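Local coordinates for PA0821 (PDB 7DRG), which probably acts as the type VI secretion immunity protein (antitoxin) that protects Pseudomonas aeruginosa against a putative VRR-NUC nuclease effector, at residues G178-L186 and E198-D209; D284-H295 and L331-C342. All blocks are in the same frame, centred on the assembly; numbering follows the deposited sequence.

Contact 1 (G178-L186 and E198-D209)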
loop_
_atom_site.group_PDB
_atom_site.type_symbol
_atom_site.label_atom_id
_atom_site.label_comp_id
_atom_site.label_asym_id
_atom_site.label_seq_id
_atom_site.Cartn_x
_atom_site.Cartn_y
_atom_site.Cartn_z
ATOM N N GLY B 178 19.207 -19.513 -0.936
ATOM C CA GLY B 178 17.780 -19.766 -0.975
ATOM C C GLY B 178 17.090 -19.188 0.239
ATOM O O GLY B 178 17.729 -18.685 1.170
ATOM N N TYR B 179 15.764 -19.276 0.215
ATOM C CA TYR B 179 14.931 -18.736 1.287
ATOM C C TYR B 179 13.535 -19.319 1.148
ATOM O O TYR B 179 13.144 -19.796 0.078
ATOM C CB TYR B 179 14.871 -17.196 1.261
ATOM C CG TYR B 179 14.758 -16.636 -0.136
ATOM C CD1 TYR B 179 13.526 -16.548 -0.778
ATOM C CD2 TYR B 179 15.893 -16.221 -0.824
ATOM C CE1 TYR B 179 13.436 -16.060 -2.080
ATOM C CE2 TYR B 179 15.812 -15.733 -2.121
ATOM C CZ TYR B 179 14.587 -15.652 -2.740
ATOM O OH TYR B 179 14.532 -15.171 -4.024
ATOM N N ALA B 180 12.773 -19.242 2.236
ATOM C CA ALA B 180 11.383 -19.672 2.212
ATOM C C ALA B 180 10.587 -18.847 3.209
ATOM O O ALA B 180 11.111 -18.422 4.240
ATOM C CB ALA B 180 11.227 -21.155 2.554
ATOM N N GLY B 181 9.315 -18.640 2.893
ATOM C CA GLY B 181 8.435 -17.871 3.761
ATOM C C GLY B 181 7.218 -17.434 2.969
ATOM O O GLY B 181 6.908 -18.001 1.927
ATOM N N HIS B 182 6.546 -16.409 3.476
ATOM C CA HIS B 182 5.397 -15.871 2.756
ATOM C C HIS B 182 5.791 -15.262 1.415
ATOM O O HIS B 182 6.801 -14.559 1.296
ATOM C CB HIS B 182 4.697 -14.813 3.602
ATOM C CG HIS B 182 4.005 -15.363 4.807
ATOM N ND1 HIS B 182 4.609 -15.425 6.043
ATOM C CD2 HIS B 182 2.768 -15.891 4.966
ATOM C CE1 HIS B 182 3.769 -15.951 6.916
ATOM N NE2 HIS B 182 2.647 -16.248 6.289
ATOM N N ALA B 183 4.971 -15.533 0.405
ATOM C CA ALA B 183 5.119 -14.926 -0.912
ATOM C C ALA B 183 3.783 -15.004 -1.628
ATOM O O ALA B 183 2.916 -15.811 -1.281
ATOM C CB ALA B 183 6.201 -15.613 -1.755
ATOM N N TYR B 184 3.625 -14.151 -2.632
ATOM C CA TYR B 184 2.493 -14.242 -3.541
ATOM C C TYR B 184 2.912 -14.988 -4.795
ATOM O O TYR B 184 3.847 -14.567 -5.484
ATOM C CB TYR B 184 1.956 -12.864 -3.928
ATOM C CG TYR B 184 1.121 -12.253 -2.847
ATOM C CD1 TYR B 184 -0.207 -12.624 -2.675
ATOM C CD2 TYR B 184 1.670 -11.342 -1.959
ATOM C CE1 TYR B 184 -0.967 -12.081 -1.660
ATOM C CE2 TYR B 184 0.911 -10.784 -0.947
ATOM C CZ TYR B 184 -0.400 -11.166 -0.799
ATOM O OH TYR B 184 -1.159 -10.628 0.214
ATOM N N ASN B 185 2.220 -16.083 -5.097
ATOM C CA ASN B 185 2.277 -16.620 -6.450
ATOM C C ASN B 185 1.412 -15.736 -7.331
ATOM O O ASN B 185 0.293 -15.392 -6.949
ATOM C CB ASN B 185 1.773 -18.060 -6.505
ATOM C CG ASN B 185 2.775 -19.049 -5.964
ATOM O OD1 ASN B 185 3.973 -18.765 -5.907
ATOM N ND2 ASN B 185 2.296 -20.226 -5.588
ATOM N N LEU B 186 1.926 -15.354 -8.493
ATOM C CA LEU B 186 1.168 -14.540 -9.434
ATOM C C LEU B 186 0.649 -15.410 -10.573
ATOM O O LEU B 186 1.054 -16.562 -10.750
ATOM C CB LEU B 186 2.026 -13.399 -9.985
ATOM C CG LEU B 186 2.698 -12.512 -8.934
ATOM C CD1 LEU B 186 3.436 -11.364 -9.622
ATOM C CD2 LEU B 186 1.686 -11.979 -7.930
ATOM N N GLU B 198 1.594 -7.175 -5.798
ATOM C CA GLU B 198 2.735 -7.592 -4.993
ATOM C C GLU B 198 3.493 -6.389 -4.432
ATOM O O GLU B 198 3.908 -6.391 -3.267
ATOM C CB GLU B 198 3.649 -8.481 -5.840
ATOM C CG GLU B 198 4.873 -8.992 -5.116
ATOM C CD GLU B 198 5.709 -9.906 -5.991
ATOM O OE1 GLU B 198 6.101 -9.492 -7.100
ATOM O OE2 GLU B 198 5.961 -11.054 -5.574
ATOM N N ALA B 199 3.658 -5.335 -5.237
ATOM C CA ALA B 199 4.389 -4.159 -4.771
ATOM C C ALA B 199 3.647 -3.457 -3.638
ATOM O O ALA B 199 4.262 -3.000 -2.665
ATOM C CB ALA B 199 4.625 -3.202 -5.940
ATOM N N PHE B 200 2.320 -3.374 -3.746
ATOM C CA PHE B 200 1.511 -2.761 -2.697
ATOM C C PHE B 200 1.615 -3.552 -1.400
ATOM O O PHE B 200 1.769 -2.980 -0.315
ATOM C CB PHE B 200 0.066 -2.675 -3.189
ATOM C CG PHE B 200 -0.933 -2.293 -2.139
ATOM C CD1 PHE B 200 -0.786 -1.132 -1.399
ATOM C CD2 PHE B 200 -2.054 -3.076 -1.934
ATOM C CE1 PHE B 200 -1.734 -0.770 -0.451
ATOM C CE2 PHE B 200 -3.000 -2.726 -0.989
ATOM C CZ PHE B 200 -2.838 -1.573 -0.242
HETATM N N MSE B 201 1.564 -4.872 -1.501
HETATM C CA MSE B 201 1.687 -5.737 -0.341
HETATM C C MSE B 201 3.077 -5.663 0.296
HETATM O O MSE B 201 3.203 -5.674 1.523
HETATM C CB MSE B 201 1.348 -7.168 -0.750
HETATM C CG MSE B 201 -0.135 -7.400 -0.955
HETATM SE SE MSE B 201 -1.101 -7.032 0.698
HETATM C CE MSE B 201 -2.552 -6.020 -0.018
ATOM N N ALA B 202 4.110 -5.574 -0.544
ATOM C CA ALA B 202 5.485 -5.565 -0.051
ATOM C C ALA B 202 5.720 -4.412 0.913
ATOM O O ALA B 202 6.411 -4.570 1.926
ATOM C CB ALA B 202 6.459 -5.474 -1.222
ATOM N N ALA B 203 5.154 -3.241 0.612
ATOM C CA ALA B 203 5.338 -2.083 1.474
ATOM C C ALA B 203 4.693 -2.269 2.843
ATOM O O ALA B 203 5.100 -1.600 3.797
ATOM C CB ALA B 203 4.785 -0.835 0.785
ATOM N N ARG B 204 3.722 -3.174 2.966
ATOM C CA ARG B 204 3.008 -3.415 4.214
ATOM C C ARG B 204 3.489 -4.643 4.973
ATOM O O ARG B 204 3.255 -4.736 6.183
ATOM C CB ARG B 204 1.513 -3.581 3.932
ATOM C CG ARG B 204 0.922 -2.459 3.103
ATOM C CD ARG B 204 -0.242 -2.963 2.268
ATOM N NE ARG B 204 -1.273 -3.591 3.088
ATOM C CZ ARG B 204 -2.318 -2.942 3.594
ATOM N NH1 ARG B 204 -2.463 -1.641 3.371
ATOM N NH2 ARG B 204 -3.218 -3.589 4.323
HETATM N N MSE B 205 4.121 -5.592 4.291
HETATM C CA MSE B 205 4.478 -6.876 4.883
HETATM C C MSE B 205 5.975 -7.131 4.720
HETATM O O MSE B 205 6.395 -7.708 3.723
HETATM C CB MSE B 205 3.685 -8.018 4.228
HETATM C CG MSE B 205 2.153 -7.867 4.234
HETATM SE SE MSE B 205 1.373 -9.038 2.857
HETATM C CE MSE B 205 2.789 -8.800 1.649
ATOM N N PRO B 206 6.777 -6.705 5.700
ATOM C CA PRO B 206 8.236 -6.842 5.556
ATOM C C PRO B 206 8.717 -8.274 5.474
ATOM O O PRO B 206 9.836 -8.496 4.995
ATOM C CB PRO B 206 8.783 -6.147 6.811
ATOM C CG PRO B 206 7.689 -5.170 7.185
ATOM C CD PRO B 206 6.414 -5.909 6.885
ATOM N N GLY B 207 7.931 -9.246 5.942
ATOM C CA GLY B 207 8.320 -10.641 5.843
ATOM C C GLY B 207 7.996 -11.306 4.526
ATOM O O GLY B 207 8.248 -12.501 4.351
ATOM N N LEU B 208 7.450 -10.560 3.577
ATOM C CA LEU B 208 7.047 -11.118 2.296
ATOM C C LEU B 208 8.210 -11.088 1.316
ATOM O O LEU B 208 8.846 -10.046 1.139
ATOM C CB LEU B 208 5.882 -10.305 1.738
ATOM C CG LEU B 208 5.405 -10.803 0.387
ATOM C CD1 LEU B 208 4.253 -11.781 0.610
ATOM C CD2 LEU B 208 5.026 -9.616 -0.495
ATOM N N ASP B 209 8.466 -12.215 0.657
ATOM C CA ASP B 209 9.391 -12.211 -0.463
ATOM C C ASP B 209 8.693 -11.693 -1.711
ATOM O O ASP B 209 7.506 -11.944 -1.924
ATOM C CB ASP B 209 9.943 -13.614 -0.732
ATOM C CG ASP B 209 10.874 -13.644 -1.927
ATOM O OD1 ASP B 209 11.853 -12.866 -1.924
ATOM O OD2 ASP B 209 10.627 -14.437 -2.866
HETATM O O HOH W 1 12.242 -14.685 -5.019
HETATM O O HOH W 2 7.559 -14.800 5.696
HETATM O O HOH W 3 5.265 -11.952 -3.167
HETATM O O HOH W 4 6.266 -13.367 -6.538
#
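The ring of Tyr184 has the SE-bound methyl of Met205 at its edge, CE lying 3.8 Å from Tyr184 CE2 and close to the ring plane. The Met205 selenium also lies beside the ring edge, 5.5 Å from the ring centroid, a Met-aromatic contact made here by selenomethionine. Met201 CG approaches the same ring obliquely, 3.5 Å from Tyr184 CE2, and Leu208 CD1 reaches Tyr184 CD2 on a side chain running roughly at right angles to the tyrosine. The phenol oxygen of Tyr184 is tied to Leu17 O. The Tyr179 ring meets the Asp209 carboxylate with the two planes 56° apart; at its edge, in plane, a water joins Tyr179 OH, also hydrogen-bonded to Tyr45 OH, to Asp209 OD2. Asp209 also forms a salt bridge with Lys228.

This is strand-on-helix packing: strand 182-186 runs nearly antiparallel to helix 198-204, their axes 9.9 Å apart at closest approach, and after the helix a type I turn from Met205 to Leu208 returns the chain to the strand. There Asp209 N donates to His182 O at 2.9 Å, almost straight at 167°. The extended chain of Glu198, CG anti to the backbone N (chi1 -180°), carries its carboxylate across from the helix to a water that OE2 shares with Tyr184 N and Asp209 O, while OE1 bonds to His309. Another water gathers His182 N, His182 ND1 and Gly207 O.

Contact 2 (D284-H295 and L331-C342)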
loop_
_atom_site.group_PDB
_atom_site.type_symbol
_atom_site.label_atom_id
_atom_site.label_comp_id
_atom_site.label_asym_id
_atom_site.label_seq_id
_atom_site.Cartn_x
_atom_site.Cartn_y
_atom_site.Cartn_z
ATOM N N ASP B 284 5.806 -2.165 15.522
ATOM C CA ASP B 284 6.748 -2.248 14.414
ATOM C C ASP B 284 6.325 -3.383 13.493
ATOM O O ASP B 284 6.091 -4.502 13.956
ATOM C CB ASP B 284 8.172 -2.473 14.934
ATOM C CG ASP B 284 9.228 -2.096 13.920
ATOM O OD1 ASP B 284 9.210 -2.646 12.798
ATOM O OD2 ASP B 284 10.073 -1.235 14.242
ATOM N N SER B 285 6.227 -3.092 12.194
ATOM C CA SER B 285 5.772 -4.083 11.224
ATOM C C SER B 285 6.828 -5.126 10.873
ATOM O O SER B 285 6.510 -6.082 10.158
ATOM C CB SER B 285 5.323 -3.385 9.946
ATOM O OG SER B 285 6.427 -2.738 9.344
ATOM N N ARG B 286 8.064 -4.966 11.333
ATOM C CA ARG B 286 9.138 -5.907 11.003
ATOM C C ARG B 286 9.132 -7.087 11.974
ATOM O O ARG B 286 9.156 -6.874 13.194
ATOM C CB ARG B 286 10.489 -5.205 11.048
ATOM C CG ARG B 286 10.591 -4.036 10.076
ATOM C CD ARG B 286 11.779 -3.105 10.378
ATOM N NE ARG B 286 11.563 -2.305 11.588
ATOM C CZ ARG B 286 12.322 -1.264 11.936
ATOM N NH1 ARG B 286 13.339 -0.898 11.162
ATOM N NH2 ARG B 286 12.069 -0.581 13.053
ATOM N N PRO B 287 9.125 -8.331 11.482
ATOM C CA PRO B 287 9.140 -9.490 12.394
ATOM C C PRO B 287 10.449 -9.569 13.170
ATOM O O PRO B 287 11.533 -9.527 12.584
ATOM C CB PRO B 287 8.984 -10.692 11.451
ATOM C CG PRO B 287 8.475 -10.124 10.158
ATOM C CD PRO B 287 9.037 -8.737 10.068
ATOM N N ALA B 288 10.340 -9.704 14.495
ATOM C CA ALA B 288 11.539 -9.748 15.329
ATOM C C ALA B 288 12.531 -10.838 14.926
ATOM O O ALA B 288 13.739 -10.543 14.878
ATOM C CB ALA B 288 11.147 -9.898 16.809
ATOM N N PRO B 289 12.130 -12.083 14.639
ATOM C CA PRO B 289 13.156 -13.068 14.262
ATOM C C PRO B 289 13.858 -12.703 12.961
ATOM O O PRO B 289 15.068 -12.926 12.829
ATOM C CB PRO B 289 12.370 -14.386 14.159
ATOM C CG PRO B 289 11.109 -14.150 14.931
ATOM C CD PRO B 289 10.793 -12.700 14.732
ATOM N N TYR B 290 13.141 -12.113 12.003
ATOM C CA TYR B 290 13.785 -11.735 10.748
ATOM C C TYR B 290 14.726 -10.555 10.943
ATOM O O TYR B 290 15.769 -10.475 10.287
ATOM C CB TYR B 290 12.749 -11.379 9.683
ATOM C CG TYR B 290 11.793 -12.469 9.221
ATOM C CD1 TYR B 290 11.607 -13.649 9.935
ATOM C CD2 TYR B 290 11.064 -12.296 8.040
ATOM C CE1 TYR B 290 10.710 -14.623 9.495
ATOM C CE2 TYR B 290 10.178 -13.254 7.597
ATOM C CZ TYR B 290 10.004 -14.415 8.323
ATOM O OH TYR B 290 9.117 -15.371 7.865
ATOM N N VAL B 291 14.358 -9.605 11.813
ATOM C CA VAL B 291 15.234 -8.465 12.082
ATOM C C VAL B 291 16.574 -8.945 12.624
ATOM O O VAL B 291 17.644 -8.476 12.211
ATOM C CB VAL B 291 14.556 -7.489 13.060
ATOM C CG1 VAL B 291 15.581 -6.509 13.655
ATOM C CG2 VAL B 291 13.433 -6.756 12.375
ATOM N N LEU B 292 16.535 -9.888 13.564
ATOM C CA LEU B 292 17.772 -10.369 14.163
ATOM C C LEU B 292 18.618 -11.144 13.154
ATOM O O LEU B 292 19.843 -10.977 13.103
ATOM C CB LEU B 292 17.456 -11.222 15.390
ATOM C CG LEU B 292 16.857 -10.456 16.572
ATOM C CD1 LEU B 292 16.422 -11.429 17.652
ATOM C CD2 LEU B 292 17.848 -9.431 17.127
ATOM N N LEU B 293 17.988 -11.980 12.325
ATOM C CA LEU B 293 18.763 -12.715 11.335
ATOM C C LEU B 293 19.298 -11.789 10.250
ATOM O O LEU B 293 20.446 -11.935 9.816
ATOM C CB LEU B 293 17.917 -13.827 10.722
ATOM C CG LEU B 293 18.671 -14.679 9.699
ATOM C CD1 LEU B 293 19.880 -15.368 10.326
ATOM C CD2 LEU B 293 17.743 -15.701 9.110
ATOM N N ASN B 294 18.478 -10.838 9.790
ATOM C CA ASN B 294 18.946 -9.892 8.784
ATOM C C ASN B 294 20.135 -9.092 9.296
ATOM O O ASN B 294 21.066 -8.799 8.538
ATOM C CB ASN B 294 17.798 -8.968 8.368
ATOM C CG ASN B 294 18.234 -7.864 7.415
ATOM O OD1 ASN B 294 18.292 -8.059 6.200
ATOM N ND2 ASN B 294 18.514 -6.684 7.967
ATOM N N HIS B 295 20.122 -8.734 10.584
ATOM C CA HIS B 295 21.253 -8.014 11.162
ATOM C C HIS B 295 22.530 -8.847 11.097
ATOM O O HIS B 295 23.603 -8.330 10.766
ATOM C CB HIS B 295 20.929 -7.621 12.602
ATOM C CG HIS B 295 21.916 -6.672 13.205
ATOM N ND1 HIS B 295 21.950 -5.332 12.888
ATOM C CD2 HIS B 295 22.909 -6.871 14.105
ATOM C CE1 HIS B 295 22.919 -4.745 13.566
ATOM N NE2 HIS B 295 23.516 -5.657 14.314
ATOM N N LEU B 331 14.475 -4.654 6.460
ATOM C CA LEU B 331 14.571 -5.189 7.810
ATOM C C LEU B 331 15.697 -4.570 8.634
ATOM O O LEU B 331 15.837 -4.905 9.819
ATOM C CB LEU B 331 14.751 -6.711 7.743
ATOM C CG LEU B 331 13.629 -7.517 7.077
ATOM C CD1 LEU B 331 14.074 -8.958 6.789
ATOM C CD2 LEU B 331 12.406 -7.522 7.965
ATOM N N ASP B 332 16.501 -3.684 8.045
ATOM C CA ASP B 332 17.665 -3.132 8.734
ATOM C C ASP B 332 17.260 -2.298 9.944
ATOM O O ASP B 332 16.275 -1.555 9.909
ATOM C CB ASP B 332 18.485 -2.262 7.779
ATOM C CG ASP B 332 19.270 -3.067 6.767
ATOM O OD1 ASP B 332 19.285 -4.313 6.864
ATOM O OD2 ASP B 332 19.885 -2.444 5.875
ATOM N N VAL B 333 18.047 -2.417 11.017
ATOM C CA VAL B 333 17.893 -1.624 12.233
ATOM C C VAL B 333 19.273 -1.139 12.665
ATOM O O VAL B 333 20.301 -1.598 12.168
ATOM C CB VAL B 333 17.215 -2.416 13.374
ATOM C CG1 VAL B 333 15.814 -2.863 12.977
ATOM C CG2 VAL B 333 18.068 -3.605 13.772
ATOM N N GLU B 334 19.287 -0.194 13.606
ATOM C CA GLU B 334 20.547 0.286 14.168
ATOM C C GLU B 334 21.105 -0.721 15.167
ATOM O O GLU B 334 20.351 -1.390 15.880
ATOM C CB GLU B 334 20.360 1.641 14.859
ATOM C CG GLU B 334 19.841 2.754 13.958
ATOM C CD GLU B 334 20.703 2.968 12.730
ATOM O OE1 GLU B 334 21.940 2.802 12.826
ATOM O OE2 GLU B 334 20.140 3.294 11.662
ATOM N N ASP B 335 22.440 -0.817 15.212
ATOM C CA ASP B 335 23.112 -1.723 16.144
ATOM C C ASP B 335 22.622 -1.532 17.573
ATOM O O ASP B 335 22.456 -2.504 18.319
ATOM C CB ASP B 335 24.628 -1.514 16.093
ATOM C CG ASP B 335 25.239 -1.941 14.779
ATOM O OD1 ASP B 335 24.491 -2.084 13.790
ATOM O OD2 ASP B 335 26.473 -2.140 14.737
ATOM N N SER B 336 22.392 -0.281 17.973
ATOM C CA SER B 336 22.017 0.016 19.350
ATOM C C SER B 336 20.646 -0.535 19.718
ATOM O O SER B 336 20.354 -0.684 20.908
ATOM C CB SER B 336 22.053 1.527 19.581
ATOM O OG SER B 336 21.227 2.202 18.651
ATOM N N GLU B 337 19.806 -0.857 18.736
ATOM C CA GLU B 337 18.458 -1.339 19.006
ATOM C C GLU B 337 18.374 -2.856 19.093
ATOM O O GLU B 337 17.296 -3.385 19.381
ATOM C CB GLU B 337 17.486 -0.830 17.935
ATOM C CG GLU B 337 17.274 0.680 17.975
ATOM C CD GLU B 337 16.909 1.181 19.366
ATOM O OE1 GLU B 337 15.841 0.791 19.885
ATOM O OE2 GLU B 337 17.701 1.955 19.947
ATOM N N ILE B 338 19.479 -3.562 18.863
ATOM C CA ILE B 338 19.438 -5.025 18.863
ATOM C C ILE B 338 19.005 -5.591 20.213
ATOM O O ILE B 338 18.127 -6.469 20.233
ATOM C CB ILE B 338 20.780 -5.590 18.372
ATOM C CG1 ILE B 338 20.943 -5.309 16.873
ATOM C CG2 ILE B 338 20.884 -7.087 18.653
ATOM C CD1 ILE B 338 19.877 -5.970 16.013
ATOM N N PRO B 339 19.543 -5.142 21.359
ATOM C CA PRO B 339 19.047 -5.695 22.634
ATOM C C PRO B 339 17.544 -5.561 22.810
ATOM O O PRO B 339 16.910 -6.480 23.341
ATOM C CB PRO B 339 19.827 -4.890 23.684
ATOM C CG PRO B 339 21.119 -4.584 23.000
ATOM C CD PRO B 339 20.698 -4.252 21.582
ATOM N N ARG B 340 16.951 -4.452 22.359
ATOM C CA ARG B 340 15.501 -4.309 22.458
ATOM C C ARG B 340 14.791 -5.349 21.596
ATOM O O ARG B 340 13.747 -5.885 21.989
ATOM C CB ARG B 340 15.067 -2.899 22.062
ATOM C CG ARG B 340 13.559 -2.704 22.134
ATOM C CD ARG B 340 13.120 -1.275 21.825
ATOM N NE ARG B 340 13.397 -0.879 20.446
ATOM C CZ ARG B 340 12.714 -1.307 19.387
ATOM N NH1 ARG B 340 11.714 -2.165 19.535
ATOM N NH2 ARG B 340 13.041 -0.883 18.174
ATOM N N TRP B 341 15.351 -5.657 20.423
ATOM C CA TRP B 341 14.764 -6.692 19.573
ATOM C C TRP B 341 14.939 -8.077 20.186
ATOM O O TRP B 341 14.056 -8.934 20.053
ATOM C CB TRP B 341 15.372 -6.630 18.168
ATOM C CG TRP B 341 14.817 -5.504 17.340
ATOM C CD1 TRP B 341 15.392 -4.285 17.114
ATOM C CD2 TRP B 341 13.566 -5.494 16.641
ATOM N NE1 TRP B 341 14.576 -3.517 16.313
ATOM C CE2 TRP B 341 13.450 -4.239 16.007
ATOM C CE3 TRP B 341 12.535 -6.426 16.486
ATOM C CZ2 TRP B 341 12.349 -3.893 15.235
ATOM C CZ3 TRP B 341 11.440 -6.083 15.716
ATOM C CH2 TRP B 341 11.353 -4.824 15.099
ATOM N N CYS B 342 16.069 -8.316 20.866
ATOM C CA CYS B 342 16.249 -9.561 21.611
ATOM C C CYS B 342 15.199 -9.708 22.704
ATOM O O CYS B 342 14.704 -10.815 22.954
ATOM C CB CYS B 342 17.645 -9.613 22.234
ATOM S SG CYS B 342 19.015 -9.469 21.064
HETATM O O HOH W 5 11.029 -0.489 16.753
HETATM O O HOH W 6 18.038 -6.213 10.812
HETATM O O HOH W 7 16.380 -6.089 4.970
HETATM O O HOH W 8 20.177 -4.413 10.825
#
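Trp341 turns one indole face to Val291 of helix 288-295, with the Arg340 guanidinium on the opposite face, offset toward the rim; it is the centre of a helix-helix packing in which helix 338-342 crosses helix 288-295 at -141° with axes 10.0 Å apart. Apolar contacts dominate. Val291 CG1 sits squarely over the indole, 3.8 Å from the centroid of the five-membered ring, a CH-pi contact, and Ala288 CB borders the indole edge at CE3. Ile338 CD1 makes a second CH-pi contact over the His295 imidazole, while Leu292 CD2 packs on Trp341 CB and Cys342 SG. Leu331 slots its CD1 against Tyr290 CB.

Charged groups frame the indole: the Arg286 guanidinium, turned 85° to it, pairs with Asp284, whose OD1 also accepts from Arg286 N in an Asx turn. Val333 CG1 lies over one guanidinium face, 3.6 Å from Arg286 NH1.

Amide and water bonds hold the 331-333 loop to the helix. One water joins Val291 O, Leu331 O and Asn294 ND2. Asn294 ND2 also donates to OD1 of Asp332, itself salt-bridged to Arg301, at 2.7 Å, the oxygen lying 1° out of the amide plane.

Contact 1 closes before contact 2 opens along the chain, and their centres lie 18 Å apart. Contact 1 is near the middle of the molecule, where helix 191-204 packs on strand 182-186, which pairs antiparallel with strand 34-46; contact 2 is farther out, between helices 288-297 and 338-348. The turn that follows helix 191-204 joins them directly: Pro206 CD rests 3.3 Å from Ser285 O, Pro206 CB touches Leu331 CD2, and Gly207 CA packs on Tyr290 CE2. This turn is one junction; helix 288-297 also rests on strands 259-264 and 267-272. Helix 191-204 also carries residues that meet the second subunit, whereas contact 2 is touched by no other protein chain of the assembly.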